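Local coordinates for protein GCN5-related N-acetyltransferase (Kribbella flavida, PDB 4IUS) that probably transfers an acyl group, most likely acetyl from acetyl-CoA, to an acceptor that is not identified, at residues A126-A131 with G161-I166. The protein carries 1 engineered substitution. Sequence-based numbering, arbitrary orientation.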
# COMPACT_ATOMS: atom_id res chain seq x y z
N ALA A 126 -2.02 12.90 17.44
CA ALA A 126 -0.63 13.28 17.47
C ALA A 126 0.15 12.46 16.45
O ALA A 126 0.00 11.25 16.37
CB ALA A 126 -0.04 13.03 18.86
N VAL A 127 1.06 13.09 15.72
CA VAL A 127 1.99 12.40 14.86
C VAL A 127 2.92 11.53 15.73
O VAL A 127 3.36 11.93 16.81
CB VAL A 127 2.82 13.41 14.05
CG1 VAL A 127 3.83 14.13 14.95
CG2 VAL A 127 3.50 12.74 12.87
N VAL A 128 3.24 10.33 15.26
CA VAL A 128 4.20 9.46 15.92
C VAL A 128 5.58 10.11 15.91
O VAL A 128 6.05 10.55 14.86
CB VAL A 128 4.26 8.09 15.23
CG1 VAL A 128 5.47 7.30 15.64
CG2 VAL A 128 3.00 7.33 15.51
N ALA A 129 6.20 10.21 17.09
CA ALA A 129 7.46 10.93 17.28
C ALA A 129 8.46 10.14 18.11
O ALA A 129 9.42 10.72 18.63
CB ALA A 129 7.17 12.27 17.90
N SER A 130 8.31 8.83 18.18
CA SER A 130 9.24 7.99 18.88
C SER A 130 9.06 6.53 18.46
O SER A 130 8.02 6.14 17.93
CB SER A 130 9.03 8.09 20.38
OG SER A 130 7.83 7.47 20.78
N ALA A 131 10.07 5.73 18.74
CA ALA A 131 10.04 4.30 18.57
C ALA A 131 8.88 3.70 19.36
O ALA A 131 8.16 2.84 18.87
CB ALA A 131 11.37 3.67 18.97
N GLY A 161 8.04 8.97 5.27
CA GLY A 161 6.95 8.21 5.84
C GLY A 161 6.66 8.67 7.25
O GLY A 161 7.46 9.34 7.90
N GLY A 162 5.56 8.21 7.79
CA GLY A 162 5.21 8.50 9.15
C GLY A 162 3.93 7.81 9.57
O GLY A 162 3.34 7.07 8.81
N ALA A 163 3.52 8.09 10.79
CA ALA A 163 2.30 7.52 11.32
C ALA A 163 1.67 8.49 12.30
O ALA A 163 2.33 9.42 12.76
CB ALA A 163 2.52 6.14 11.93
N VAL A 164 0.42 8.21 12.66
CA VAL A 164 -0.32 9.02 13.63
C VAL A 164 -1.01 8.10 14.64
O VAL A 164 -1.32 6.95 14.32
CB VAL A 164 -1.36 9.95 12.93
CG1 VAL A 164 -0.69 10.78 11.85
CG2 VAL A 164 -2.58 9.18 12.43
N LEU A 165 -1.24 8.64 15.82
CA LEU A 165 -2.08 8.00 16.81
C LEU A 165 -3.24 8.92 17.13
O LEU A 165 -3.07 10.12 17.39
CB LEU A 165 -1.27 7.73 18.09
CG LEU A 165 -0.18 6.65 17.93
CD1 LEU A 165 0.71 6.59 19.18
CD2 LEU A 165 -0.76 5.27 17.62
N ILE A 166 -4.42 8.32 17.17
CA ILE A 166 -5.64 8.94 17.67
C ILE A 166 -5.79 8.45 19.11
O ILE A 166 -5.72 7.23 19.35
CB ILE A 166 -6.87 8.55 16.84
CG1 ILE A 166 -6.71 8.93 15.39
CG2 ILE A 166 -8.16 9.08 17.44
CD1 ILE A 166 -6.56 10.38 15.16
O HOH W 1 5.82 9.44 12.27
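The edge of the mixed GNAT beta sheet is built here: strand 123-127, its outermost member on this side, ends against the antiparallel strand 161-168. Ala126 and Leu165 form a hydrogen-bonded pair, with Ala126 N giving to Leu165 O at 3.0 Å and Leu165 N returning an almost straight bond to Ala126 O at 2.9 Å. Val127 and Val164 follow as the non-hydrogen-bonded pair. One step on, Val128 N still reaches Ala163 O at 2.8 Å, but from 36° above the carbonyl plane, as the chain turns off the sheet. The next rung is opened by a water, which donates to Val128 O and accepts from Ala163 N. Val128 turns inward with CG2 anti to its carbonyl carbon, and this methyl lies 3.8 Å from Ala163 CB and 4.1 Å from Leu165 CG. Beyond the strand, Ser130 N-caps helix 131-141, its OG bonded to Glu133 N. Glu133 and Gln134 of that helix pack on Val128, while across the sheet Val164 meets Tyr209 and Ala210 of helix 202-216, and strand 171-179 pairs along the far edge of strand 161-168.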